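Long-range contacts in beta-galactosidase (Bacillus circulans, PDB 4MAD), which probably hydrolyses terminal non-reducing beta-D-galactose residues in beta-D-galactosides, as a member of glycoside hydrolase family 35: residues A[400-405]-A[483-488]; A[410-415]-A[477-482]; A[423-428]-A[445-450]; A[417-422]-A[577-582]. All coordinates share one frame; numbering follows the deposited sequence.

Contact 1: residues A[400-405]-A[483-488]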
loop_
_atom_site.group_PDB
_atom_site.type_symbol
_atom_site.label_atom_id
_atom_site.label_comp_id
_atom_site.label_asym_id
_atom_site.label_seq_id
_atom_site.Cartn_x
_atom_site.Cartn_y
_atom_site.Cartn_z
ATOM N N THR A 400 -1.718 25.656 18.996
ATOM C CA THR A 400 -1.959 26.081 20.362
ATOM C C THR A 400 -1.278 27.397 20.600
ATOM O O THR A 400 -0.338 27.720 19.929
ATOM C CB THR A 400 -1.469 25.077 21.402
ATOM O OG1 THR A 400 -2.028 25.356 22.691
ATOM C CG2 THR A 400 -0.004 25.114 21.486
ATOM N N THR A 401 -1.766 28.124 21.598
ATOM C CA THR A 401 -1.175 29.367 21.989
ATOM C C THR A 401 -0.420 29.261 23.306
ATOM O O THR A 401 -0.931 28.846 24.266
ATOM C CB THR A 401 -2.207 30.505 22.111
ATOM O OG1 THR A 401 -3.029 30.575 20.946
ATOM C CG2 THR A 401 -1.507 31.815 22.286
ATOM N N ILE A 402 0.811 29.656 23.302
ATOM C CA ILE A 402 1.616 29.684 24.490
ATOM C C ILE A 402 1.561 31.091 25.095
ATOM O O ILE A 402 1.793 32.036 24.460
ATOM C CB ILE A 402 3.049 29.356 24.185
ATOM C CG1 ILE A 402 3.174 27.966 23.570
ATOM C CG2 ILE A 402 3.856 29.388 25.393
ATOM C CD1 ILE A 402 4.253 27.858 22.595
ATOM N N LYS A 403 1.253 31.188 26.364
ATOM C CA LYS A 403 1.170 32.476 26.981
ATOM C C LYS A 403 2.340 32.765 27.895
ATOM O O LYS A 403 2.551 32.090 28.830
ATOM C CB LYS A 403 -0.096 32.578 27.747
ATOM C CG LYS A 403 -1.173 32.069 26.943
ATOM C CD LYS A 403 -2.320 32.907 26.918
ATOM C CE LYS A 403 -3.288 32.279 26.004
ATOM N NZ LYS A 403 -4.483 33.062 26.037
ATOM N N GLY A 404 3.032 33.841 27.622
ATOM C CA GLY A 404 4.193 34.229 28.351
ATOM C C GLY A 404 5.425 34.080 27.535
ATOM O O GLY A 404 5.483 33.274 26.664
ATOM N N ALA A 405 6.418 34.890 27.848
ATOM C CA ALA A 405 7.646 34.869 27.136
ATOM C C ALA A 405 8.545 33.879 27.834
ATOM O O ALA A 405 9.164 34.189 28.810
ATOM C CB ALA A 405 8.257 36.196 27.146
ATOM N N GLN A 483 7.538 20.963 30.155
ATOM C CA GLN A 483 6.194 21.448 30.193
ATOM C C GLN A 483 5.341 21.118 28.941
ATOM O O GLN A 483 5.517 21.682 27.925
ATOM C CB GLN A 483 6.148 22.940 30.495
ATOM C CG GLN A 483 4.756 23.471 30.700
ATOM C CD GLN A 483 4.717 24.971 30.597
ATOM O OE1 GLN A 483 5.250 25.613 31.422
ATOM N NE2 GLN A 483 4.119 25.504 29.591
ATOM N N PHE A 484 4.385 20.236 29.122
ATOM C CA PHE A 484 3.425 19.917 28.110
ATOM C C PHE A 484 2.543 21.111 27.855
ATOM O O PHE A 484 2.205 21.815 28.752
ATOM C CB PHE A 484 2.538 18.768 28.569
ATOM C CG PHE A 484 3.190 17.419 28.506
ATOM C CD1 PHE A 484 3.688 16.956 27.344
ATOM C CD2 PHE A 484 3.278 16.608 29.594
ATOM C CE1 PHE A 484 4.241 15.734 27.257
ATOM C CE2 PHE A 484 3.855 15.411 29.515
ATOM C CZ PHE A 484 4.336 14.967 28.331
ATOM N N LEU A 485 2.157 21.270 26.605
ATOM C CA LEU A 485 1.247 22.305 26.190
ATOM C C LEU A 485 -0.170 21.768 26.035
ATOM O O LEU A 485 -0.340 20.737 25.529
ATOM C CB LEU A 485 1.726 22.929 24.881
ATOM C CG LEU A 485 3.159 23.469 24.880
ATOM C CD1 LEU A 485 3.531 24.050 23.548
ATOM C CD2 LEU A 485 3.426 24.419 25.978
ATOM N N PHE A 486 -1.139 22.503 26.536
ATOM C CA PHE A 486 -2.503 22.107 26.483
ATOM C C PHE A 486 -3.437 23.076 25.703
ATOM O O PHE A 486 -3.041 24.120 25.307
ATOM C CB PHE A 486 -2.972 21.788 27.903
ATOM C CG PHE A 486 -2.222 20.635 28.537
ATOM C CD1 PHE A 486 -2.427 19.357 28.115
ATOM C CD2 PHE A 486 -1.291 20.846 29.500
ATOM C CE1 PHE A 486 -1.766 18.315 28.670
ATOM C CE2 PHE A 486 -0.646 19.845 30.084
ATOM C CZ PHE A 486 -0.818 18.572 29.646
ATOM N N ASP A 487 -4.653 22.665 25.436
ATOM C CA ASP A 487 -5.612 23.493 24.740
ATOM C C ASP A 487 -5.305 23.620 23.254
ATOM O O ASP A 487 -4.805 24.604 22.825
ATOM C CB ASP A 487 -5.775 24.868 25.394
ATOM C CG ASP A 487 -7.012 25.581 24.936
ATOM O OD1 ASP A 487 -7.678 25.088 24.061
ATOM O OD2 ASP A 487 -7.329 26.626 25.477
ATOM N N TRP A 488 -5.553 22.540 22.533
ATOM C CA TRP A 488 -5.367 22.496 21.109
ATOM C C TRP A 488 -6.537 22.613 20.152
ATOM O O TRP A 488 -7.591 22.211 20.467
ATOM C CB TRP A 488 -4.713 21.112 20.951
ATOM C CG TRP A 488 -3.396 21.031 21.557
ATOM C CD1 TRP A 488 -3.134 20.716 22.823
ATOM C CD2 TRP A 488 -2.143 21.316 20.949
ATOM N NE1 TRP A 488 -1.819 20.759 23.068
ATOM C CE2 TRP A 488 -1.175 21.149 21.934
ATOM C CE3 TRP A 488 -1.743 21.681 19.670
ATOM C CZ2 TRP A 488 0.163 21.318 21.675
ATOM C CZ3 TRP A 488 -0.430 21.852 19.432
ATOM C CH2 TRP A 488 0.505 21.688 20.419
HETATM O O HOH W 1 -4.475 27.432 23.125
#
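Thr400 meets Trp488 and the backbone before it with every atom of its short side chain, a case of one residue serving both a polar and an apolar neighbour. Its CB comes first: it lies over the six-membered ring of Trp488, 3.7 Å from the centroid and 6° off the ring normal, a CH-pi contact made squarely on the face. From there the two branches part. The hydroxyl, held anti to the backbone N (chi1 -165°), turns to the main chain, and OG1 donates to Asp487 O at 2.9 Å, coming from above the carbonyl plane. The methyl CG2 stays over the indole and reaches its outer rim, 3.6 Å from Trp488 CH2.

The indole that receives this threonine is fixed from within its own segment. Trp488 NE1 donates to Leu485 O at 2.9 Å, an acceptor lying close to the ring plane, so that bond restrains the rotation of the ring whose face carries Thr400. A water bridges the polar side, accepting from Thr401 N and donating to Asp487 O at 2.9 Å; this carbonyl therefore accepts two hydrogen bonds, from Thr400 OG1 and from the water. Further along, the contact turns wholly apolar, with Ile402 CG1 3.9 Å from Leu485 CD1. Leu452 of strand 449-457 touches both Thr400 and Leu485, and Leu480 touches both Ile402 and Leu485, continuing the buried layer.

Thr400 and Trp488 sit on neighbouring strands of the six-stranded sheet, while Leu485, following strand 483-484 of the four-stranded sheet, meets Ile402 across the interior, as in a beta sandwich.

Contact 2: residues A[410-415]-A[477-482]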
loop_
_atom_site.group_PDB
_atom_site.type_symbol
_atom_site.label_atom_id
_atom_site.label_comp_id
_atom_site.label_asym_id
_atom_site.label_seq_id
_atom_site.Cartn_x
_atom_site.Cartn_y
_atom_site.Cartn_z
ATOM N N ALA A 410 13.643 24.190 24.499
ATOM C CA ALA A 410 13.678 23.038 23.670
ATOM C C ALA A 410 12.270 22.538 23.516
ATOM O O ALA A 410 11.623 22.238 24.477
ATOM C CB ALA A 410 14.492 21.999 24.260
ATOM N N LEU A 411 11.826 22.479 22.283
ATOM C CA LEU A 411 10.520 21.957 21.983
ATOM C C LEU A 411 10.651 20.495 21.662
ATOM O O LEU A 411 11.420 20.137 20.845
ATOM C CB LEU A 411 9.943 22.632 20.772
ATOM C CG LEU A 411 8.479 22.328 20.510
ATOM C CD1 LEU A 411 7.789 23.571 20.240
ATOM C CD2 LEU A 411 8.328 21.471 19.369
ATOM N N THR A 412 9.912 19.656 22.330
ATOM C CA THR A 412 9.939 18.249 22.017
ATOM C C THR A 412 8.556 17.770 21.638
ATOM O O THR A 412 7.611 18.073 22.300
ATOM C CB THR A 412 10.458 17.416 23.199
ATOM O OG1 THR A 412 11.770 17.849 23.537
ATOM C CG2 THR A 412 10.466 15.942 22.854
ATOM N N VAL A 413 8.502 17.037 20.551
ATOM C CA VAL A 413 7.284 16.390 20.154
ATOM C C VAL A 413 7.354 14.917 20.534
ATOM O O VAL A 413 8.184 14.211 20.063
ATOM C CB VAL A 413 7.027 16.475 18.660
ATOM C CG1 VAL A 413 5.744 15.892 18.345
ATOM C CG2 VAL A 413 7.056 17.860 18.182
ATOM N N GLN A 414 6.432 14.523 21.383
ATOM C CA GLN A 414 6.420 13.227 21.978
ATOM C C GLN A 414 5.177 12.432 21.631
ATOM O O GLN A 414 4.188 12.597 22.273
ATOM C CB GLN A 414 6.466 13.395 23.512
ATOM C CG GLN A 414 6.501 12.169 24.325
ATOM C CD GLN A 414 6.679 12.464 25.822
ATOM O OE1 GLN A 414 7.371 13.335 26.160
ATOM N NE2 GLN A 414 6.070 11.704 26.656
ATOM N N ASP A 415 5.273 11.508 20.695
ATOM C CA ASP A 415 6.313 11.382 19.708
ATOM C C ASP A 415 5.777 11.799 18.321
ATOM O O ASP A 415 4.622 11.869 18.126
ATOM C CB ASP A 415 6.738 9.934 19.584
ATOM C CG ASP A 415 7.603 9.446 20.732
ATOM O OD1 ASP A 415 8.336 10.208 21.313
ATOM O OD2 ASP A 415 7.573 8.270 21.034
ATOM N N GLY A 477 2.175 14.096 23.409
ATOM C CA GLY A 477 2.248 15.485 23.805
ATOM C C GLY A 477 3.277 16.304 23.065
ATOM O O GLY A 477 4.082 15.770 22.342
ATOM N N VAL A 478 3.227 17.608 23.288
ATOM C CA VAL A 478 4.262 18.532 22.871
ATOM C C VAL A 478 4.727 19.339 24.071
ATOM O O VAL A 478 3.939 19.790 24.806
ATOM C CB VAL A 478 3.752 19.476 21.816
ATOM C CG1 VAL A 478 4.808 20.367 21.352
ATOM C CG2 VAL A 478 3.132 18.728 20.678
ATOM N N ARG A 479 6.013 19.473 24.264
ATOM C CA ARG A 479 6.475 20.167 25.447
ATOM C C ARG A 479 7.622 21.114 25.203
ATOM O O ARG A 479 8.374 20.924 24.310
ATOM C CB ARG A 479 6.828 19.203 26.560
ATOM C CG ARG A 479 7.859 18.237 26.248
ATOM C CD ARG A 479 7.906 17.111 27.273
ATOM N NE ARG A 479 8.529 15.893 26.808
ATOM C CZ ARG A 479 9.824 15.632 26.830
ATOM N NH1 ARG A 479 10.699 16.499 27.271
ATOM N NH2 ARG A 479 10.263 14.490 26.398
ATOM N N LEU A 480 7.702 22.117 26.058
ATOM C CA LEU A 480 8.814 23.014 26.080
ATOM C C LEU A 480 9.573 22.669 27.354
ATOM O O LEU A 480 9.047 22.772 28.409
ATOM C CB LEU A 480 8.278 24.433 26.154
ATOM C CG LEU A 480 7.472 24.900 24.950
ATOM C CD1 LEU A 480 6.782 26.125 25.222
ATOM C CD2 LEU A 480 8.278 25.036 23.704
ATOM N N GLY A 481 10.797 22.230 27.243
ATOM C CA GLY A 481 11.392 21.583 28.385
ATOM C C GLY A 481 10.528 20.390 28.791
ATOM O O GLY A 481 10.293 19.527 28.019
ATOM N N ASN A 482 10.111 20.337 30.046
ATOM C CA ASN A 482 9.227 19.291 30.502
ATOM C C ASN A 482 7.789 19.716 30.516
ATOM O O ASN A 482 6.941 18.939 30.857
ATOM C CB ASN A 482 9.596 18.792 31.880
ATOM C CG ASN A 482 10.919 18.108 31.908
ATOM O OD1 ASN A 482 11.242 17.327 31.068
ATOM N ND2 ASN A 482 11.688 18.441 32.880
HETATM O O HOH W 2 11.564 19.647 25.579
#
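Gln414 OE1 is gripped by two nitrogens of one guanidinium: Arg479 NE donates to it at 2.9 Å and Arg479 NH2 at 3.1 Å. The grip is side-on, with the oxygen in the guanidinium plane at its edge, while the amide plane stands 79° away from that of the arginine. Arg479 leaves its backbone with CG between N and the carbonyl carbon (chi1 59°) and then runs extended, which lays the side chain alongside Thr412. There Thr412 CG2 covers one guanidinium face, 3.8 Å from Arg479 NH2. At another part of the edge, Arg479 NH1 donates to Gly481 O at 3.1 Å. The other end of the glutamine amide, NE2, bonds to Glu476 OE1.

Beneath this layer the strands pair antiparallel. Thr412 and Arg479 form a hydrogen-bonded pair, with Thr412 N to Arg479 O at 2.8 Å, and so do Gln414 and Gly477. The opposite sheet face is apolar: Leu411 CD1 packs 3.8 Å from Leu480 CD2.

The chemistry thus divides by face. On the polar one, three bonds in the guanidinium plane fix how Arg479 is turned, and Glu476, by taking the NE2 end of the amide, acts as the second-shell residue that presents OE1 to the arginine.

Contact 3: residues A[423-428]-A[445-450]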
loop_
_atom_site.group_PDB
_atom_site.type_symbol
_atom_site.label_atom_id
_atom_site.label_comp_id
_atom_site.label_asym_id
_atom_site.label_seq_id
_atom_site.Cartn_x
_atom_site.Cartn_y
_atom_site.Cartn_z
ATOM N N TYR A 423 6.115 25.865 13.220
ATOM C CA TYR A 423 5.948 27.287 13.049
ATOM C C TYR A 423 5.593 27.952 14.383
ATOM O O TYR A 423 4.775 27.450 15.110
ATOM C CB TYR A 423 4.852 27.602 12.021
ATOM C CG TYR A 423 5.070 26.855 10.708
ATOM C CD1 TYR A 423 5.752 27.434 9.664
ATOM C CD2 TYR A 423 4.660 25.553 10.555
ATOM C CE1 TYR A 423 5.990 26.740 8.506
ATOM C CE2 TYR A 423 4.869 24.871 9.409
ATOM C CZ TYR A 423 5.545 25.459 8.384
ATOM O OH TYR A 423 5.758 24.755 7.267
ATOM N N VAL A 424 6.215 29.087 14.629
ATOM C CA VAL A 424 5.924 29.887 15.780
ATOM C C VAL A 424 5.591 31.298 15.277
ATOM O O VAL A 424 6.368 31.889 14.621
ATOM C CB VAL A 424 7.138 29.952 16.713
ATOM C CG1 VAL A 424 6.942 30.980 17.710
ATOM C CG2 VAL A 424 7.383 28.627 17.365
ATOM N N ASN A 425 4.399 31.772 15.574
ATOM C CA ASN A 425 3.962 33.102 15.201
ATOM C C ASN A 425 4.141 33.312 13.689
ATOM O O ASN A 425 4.504 34.344 13.257
ATOM C CB ASN A 425 4.695 34.162 15.986
ATOM C CG ASN A 425 4.153 34.329 17.369
ATOM O OD1 ASN A 425 3.014 34.119 17.596
ATOM N ND2 ASN A 425 4.990 34.718 18.270
ATOM N N GLY A 426 3.870 32.279 12.941
ATOM C CA GLY A 426 3.846 32.382 11.518
ATOM C C GLY A 426 5.206 32.352 10.867
ATOM O O GLY A 426 5.317 32.560 9.681
ATOM N N GLU A 427 6.224 32.052 11.644
ATOM C CA GLU A 427 7.569 31.894 11.168
ATOM C C GLU A 427 7.996 30.436 11.238
ATOM O O GLU A 427 7.711 29.798 12.160
ATOM C CB GLU A 427 8.535 32.657 12.044
ATOM C CG GLU A 427 8.473 34.142 11.994
ATOM C CD GLU A 427 9.614 34.755 12.812
ATOM O OE1 GLU A 427 9.477 34.906 14.025
ATOM O OE2 GLU A 427 10.668 35.048 12.233
ATOM N N TYR A 428 8.726 29.953 10.274
ATOM C CA TYR A 428 9.151 28.582 10.264
ATOM C C TYR A 428 10.300 28.408 11.165
ATOM O O TYR A 428 11.212 29.150 11.084
ATOM C CB TYR A 428 9.629 28.226 8.874
ATOM C CG TYR A 428 10.199 26.840 8.661
ATOM C CD1 TYR A 428 9.408 25.730 8.707
ATOM C CD2 TYR A 428 11.512 26.653 8.393
ATOM C CE1 TYR A 428 9.883 24.492 8.523
ATOM C CE2 TYR A 428 12.012 25.375 8.178
ATOM C CZ TYR A 428 11.183 24.303 8.236
ATOM O OH TYR A 428 11.626 23.030 8.031
ATOM N N LEU A 445 10.952 32.000 22.357
ATOM C CA LEU A 445 9.661 32.575 22.561
ATOM C C LEU A 445 9.787 33.877 23.299
ATOM O O LEU A 445 9.774 33.902 24.494
ATOM C CB LEU A 445 8.835 31.623 23.371
ATOM C CG LEU A 445 8.804 30.285 22.677
ATOM C CD1 LEU A 445 8.240 29.271 23.515
ATOM C CD2 LEU A 445 8.018 30.436 21.456
ATOM N N THR A 446 9.938 34.948 22.561
ATOM C CA THR A 446 10.157 36.218 23.184
ATOM C C THR A 446 8.958 37.098 23.248
ATOM O O THR A 446 8.993 38.085 23.907
ATOM C CB THR A 446 11.200 36.958 22.465
ATOM O OG1 THR A 446 10.822 37.016 21.111
ATOM C CG2 THR A 446 12.476 36.239 22.557
ATOM N N GLU A 447 7.908 36.768 22.535
ATOM C CA GLU A 447 6.716 37.570 22.592
ATOM C C GLU A 447 5.839 37.236 23.768
ATOM O O GLU A 447 6.028 36.247 24.370
ATOM C CB GLU A 447 5.953 37.548 21.263
ATOM C CG GLU A 447 6.774 38.061 20.056
ATOM C CD GLU A 447 6.718 39.595 19.801
ATOM O OE1 GLU A 447 5.672 40.222 19.943
ATOM O OE2 GLU A 447 7.742 40.164 19.410
ATOM N N GLU A 448 4.862 38.077 24.074
ATOM C CA GLU A 448 3.915 37.810 25.141
ATOM C C GLU A 448 3.077 36.578 24.897
ATOM O O GLU A 448 2.693 35.920 25.799
ATOM C CB GLU A 448 2.963 38.981 25.320
ATOM C CG GLU A 448 3.586 40.189 25.924
ATOM C CD GLU A 448 4.330 39.867 27.179
ATOM O OE1 GLU A 448 3.688 39.510 28.186
ATOM O OE2 GLU A 448 5.560 39.945 27.174
ATOM N N GLU A 449 2.698 36.351 23.651
ATOM C CA GLU A 449 2.023 35.128 23.254
ATOM C C GLU A 449 2.712 34.548 22.018
ATOM O O GLU A 449 3.242 35.277 21.222
ATOM C CB GLU A 449 0.563 35.369 22.965
ATOM C CG GLU A 449 -0.126 35.971 24.095
ATOM C CD GLU A 449 -1.637 35.888 24.069
ATOM O OE1 GLU A 449 -2.231 35.423 23.120
ATOM O OE2 GLU A 449 -2.235 36.290 25.036
ATOM N N SER A 450 2.696 33.230 21.890
ATOM C CA SER A 450 3.226 32.590 20.715
ATOM C C SER A 450 2.271 31.553 20.131
ATOM O O SER A 450 1.918 30.656 20.817
ATOM C CB SER A 450 4.508 31.938 21.116
ATOM O OG SER A 450 5.468 32.883 21.423
#
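Leu445 and Val424 make the apolar half of this contact, where the start of one chain segment meets the end of a strand just before its hairpin turn. Leu445 CD2 lies 3.9 Å from Val424 CG1, and the two side chains cross at about a right angle. The valine methyl is set anti to the backbone N (chi1 168°), which carries it toward the leucine. Tyr406 also touches Leu445.

Next comes Glu447, whose aliphatic part borders the turn: CG is 4.2 Å from Asn425 ND2. At Glu449 the main chain takes over. Its carbonyl O receives Asn425 ND2 at 3.5 Å, a weak hydrogen bond, though a fairly straight one at 162°. Ser450 closes the segment beside the same amide, with Asn425 OD1 3.5 Å from Ser450 CA; the firmer partner of OD1 is Lys451 N, one residue on. Asn425 thus spends both ends of its amide on successive parts of strand 449-457. With an alanine here, Lys451 N would probably lose its side-chain acceptor and Glu449 O its weak donor, opening a gap beside Ser450.

Asn425 can reach across because of where it stands in the backbone. Val424 to Glu427 form a type I' turn, joining strands 419-424 and 427-433, and the turn is closed by Val424 N to Glu427 O and Glu427 N to Val424 O, both 3.0 Å. Asn425 and Gly426 occupy its two inner positions with positive phi. The chemistry implies a hairpin tip already joined to strand 449-457 by backbone pairing, to which the Asn425 carboxamide adds one bond to Lys451 N and a weak one to Glu449 O.

Contact 4: residues A[417-422]-A[577-582]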
loop_
_atom_site.group_PDB
_atom_site.type_symbol
_atom_site.label_atom_id
_atom_site.label_comp_id
_atom_site.label_asym_id
_atom_site.label_seq_id
_atom_site.Cartn_x
_atom_site.Cartn_y
_atom_site.Cartn_z
ATOM N N HIS A 417 4.933 11.079 14.581
ATOM C CA HIS A 417 4.673 10.000 13.686
ATOM C C HIS A 417 4.006 10.567 12.440
ATOM O O HIS A 417 2.808 10.638 12.401
ATOM C CB HIS A 417 3.740 8.990 14.352
ATOM C CG HIS A 417 4.398 8.116 15.365
ATOM N ND1 HIS A 417 3.756 7.065 15.967
ATOM C CD2 HIS A 417 5.654 8.111 15.851
ATOM C CE1 HIS A 417 4.588 6.448 16.770
ATOM N NE2 HIS A 417 5.737 7.078 16.739
ATOM N N ASP A 418 4.777 10.946 11.436
ATOM C CA ASP A 418 6.190 10.681 11.331
ATOM C C ASP A 418 7.152 11.838 11.001
ATOM O O ASP A 418 8.322 11.684 11.086
ATOM C CB ASP A 418 6.342 9.592 10.305
ATOM C CG ASP A 418 5.319 8.523 10.470
ATOM O OD1 ASP A 418 5.379 7.874 11.484
ATOM O OD2 ASP A 418 4.459 8.365 9.630
ATOM N N ARG A 419 6.587 12.956 10.591
ATOM C CA ARG A 419 7.333 14.126 10.214
ATOM C C ARG A 419 6.502 15.369 10.459
ATOM O O ARG A 419 5.337 15.387 10.214
ATOM C CB ARG A 419 7.654 14.069 8.750
ATOM C CG ARG A 419 8.797 14.892 8.322
ATOM C CD ARG A 419 9.170 14.525 6.906
ATOM N NE ARG A 419 10.309 15.246 6.381
ATOM C CZ ARG A 419 10.244 16.388 5.714
ATOM N NH1 ARG A 419 9.112 17.016 5.502
ATOM N NH2 ARG A 419 11.330 16.924 5.254
ATOM N N GLY A 420 7.140 16.404 10.928
ATOM C CA GLY A 420 6.403 17.620 11.070
ATOM C C GLY A 420 7.192 18.878 10.867
ATOM O O GLY A 420 8.354 18.911 11.140
ATOM N N GLN A 421 6.488 19.900 10.444
ATOM C CA GLN A 421 7.019 21.209 10.238
ATOM C C GLN A 421 6.455 22.148 11.299
ATOM O O GLN A 421 5.296 22.210 11.491
ATOM C CB GLN A 421 6.616 21.713 8.876
ATOM C CG GLN A 421 7.195 20.923 7.724
ATOM C CD GLN A 421 6.479 21.209 6.378
ATOM O OE1 GLN A 421 5.557 20.550 6.008
ATOM N NE2 GLN A 421 6.934 22.208 5.697
ATOM N N VAL A 422 7.349 22.829 11.986
ATOM C CA VAL A 422 7.028 23.635 13.102
ATOM C C VAL A 422 7.132 25.139 12.793
ATOM O O VAL A 422 8.048 25.573 12.239
ATOM C CB VAL A 422 7.955 23.299 14.286
ATOM C CG1 VAL A 422 7.566 24.018 15.497
ATOM C CG2 VAL A 422 7.959 21.866 14.527
ATOM N N GLU A 577 3.338 21.135 -2.422
ATOM C CA GLU A 577 4.727 21.029 -2.099
ATOM C C GLU A 577 4.979 21.594 -0.721
ATOM O O GLU A 577 4.524 22.617 -0.402
ATOM C CB GLU A 577 5.594 21.747 -3.098
ATOM C CG GLU A 577 6.894 22.156 -2.564
ATOM C CD GLU A 577 7.912 21.012 -2.456
ATOM O OE1 GLU A 577 7.935 20.146 -3.332
ATOM O OE2 GLU A 577 8.669 21.000 -1.487
ATOM N N LEU A 578 5.664 20.801 0.069
ATOM C CA LEU A 578 5.969 21.083 1.454
ATOM C C LEU A 578 7.013 22.122 1.748
ATOM O O LEU A 578 6.922 22.795 2.694
ATOM C CB LEU A 578 6.242 19.807 2.260
ATOM C CG LEU A 578 5.158 18.763 2.279
ATOM C CD1 LEU A 578 5.501 17.575 3.140
ATOM C CD2 LEU A 578 3.850 19.343 2.596
ATOM N N HIS A 579 8.069 22.153 0.971
ATOM C CA HIS A 579 9.198 22.964 1.313
ATOM C C HIS A 579 9.704 23.991 0.312
ATOM O O HIS A 579 9.891 25.131 0.651
ATOM C CB HIS A 579 10.371 22.070 1.608
ATOM C CG HIS A 579 10.132 21.137 2.733
ATOM N ND1 HIS A 579 10.175 21.542 4.040
ATOM C CD2 HIS A 579 9.841 19.821 2.746
ATOM C CE1 HIS A 579 9.917 20.510 4.812
ATOM N NE2 HIS A 579 9.710 19.458 4.055
ATOM N N LYS A 580 10.010 23.512 -0.871
ATOM C CA LYS A 580 10.693 24.327 -1.842
ATOM C C LYS A 580 9.893 24.406 -3.117
ATOM O O LYS A 580 9.586 23.442 -3.661
ATOM C CB LYS A 580 12.060 23.781 -2.112
ATOM C CG LYS A 580 12.996 23.883 -0.972
ATOM C CD LYS A 580 14.267 23.201 -1.325
ATOM C CE LYS A 580 15.366 23.365 -0.333
ATOM N NZ LYS A 580 16.498 22.519 -0.707
ATOM N N HIS A 581 9.588 25.616 -3.546
ATOM C CA HIS A 581 8.631 25.855 -4.591
ATOM C C HIS A 581 9.270 26.278 -5.915
ATOM O O HIS A 581 10.310 26.843 -5.922
ATOM C CB HIS A 581 7.635 26.905 -4.102
ATOM C CG HIS A 581 7.021 26.553 -2.790
ATOM N ND1 HIS A 581 6.071 25.580 -2.662
ATOM C CD2 HIS A 581 7.280 26.993 -1.546
ATOM C CE1 HIS A 581 5.772 25.431 -1.394
ATOM N NE2 HIS A 581 6.478 26.289 -0.700
ATOM N N HIS A 582 8.615 25.969 -7.009
ATOM C CA HIS A 582 9.130 26.199 -8.341
ATOM C C HIS A 582 7.995 26.585 -9.281
ATOM O O HIS A 582 6.888 26.667 -8.845
ATOM C CB HIS A 582 9.935 24.995 -8.846
ATOM C CG HIS A 582 11.077 24.664 -7.953
ATOM N ND1 HIS A 582 11.003 23.719 -6.960
ATOM C CD2 HIS A 582 12.291 25.220 -7.842
ATOM C CE1 HIS A 582 12.134 23.695 -6.299
ATOM N NE2 HIS A 582 12.933 24.593 -6.820
#
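The interface between two beta domains supplies this contact: strand 419-424 of the six-stranded sheet faces the loop that joins strands 569-577 and 584-588 of the eight-stranded sheet. Arg419 and His579 meet head-on from opposite directions. Arg419 NH1 donates to His579 NE2 at 2.9 Å, with an angle of 161° at the hydrogen. The nitrogen acceptor lies in the guanidinium plane and the donor in the imidazole plane, yet the two planes stand 88° apart, so the groups join edge to edge at a right angle. An extended chain from CG to NE gives the arginine its span.

Two residues on, Gln421 reaches the same loop. Its NE2 donates to Leu578 O at 3.1 Å, from above the carbonyl plane, and passes 3.5 Å from His579 CE1. On the other side of the amide, OE1 rests 3.9 Å from Leu578 CB. Were the glutamine shortened to alanine, Leu578 O would probably lose this donor and a gap would open beside the imidazole and the leucine.

The loop has its own internal brace. Glu577 OE2 accepts from His579 N at 2.8 Å and from Lys580 N at 2.9 Å, the two donors arriving from opposite faces of the carboxylate, while OE1 bonds to the hydroxyl of Tyr550 and the backbone nitrogens of Thr536 and Lys537. Ile431 touches Arg419, Gln421 and His579 alike.

Since NE2 of His579 accepts from an arginine, it most likely carries no proton here, consistent with a neutral ring protonated on ND1; the buried interface is joined by directed hydrogen bonds without a salt bridge between its segments.

Followed from the N terminus, the chain enters with residues 400-405, which contact 1 later joins to 483-488, closing the longest loop among the three contacts that lie wholly in the first all-beta domain. Contact 2 (410-415 with 477-482) lies within that loop, and contact 3 (423-428 with 445-450) within both. Contact 4 breaks the series: it begins at 417-422, encloses contact 3, but crosses contacts 1 and 2, since its partner, 577-582, comes long after both have closed. Contact 2 pairs strands of the four-stranded sheet, contact 1 joins that sheet to the six-stranded one, contact 3 ties down a hairpin, and contact 4, sharing strand 419-424 with contact 3, reaches the eight-stranded sheet. Contacts 1, 2 and 3 touch one another.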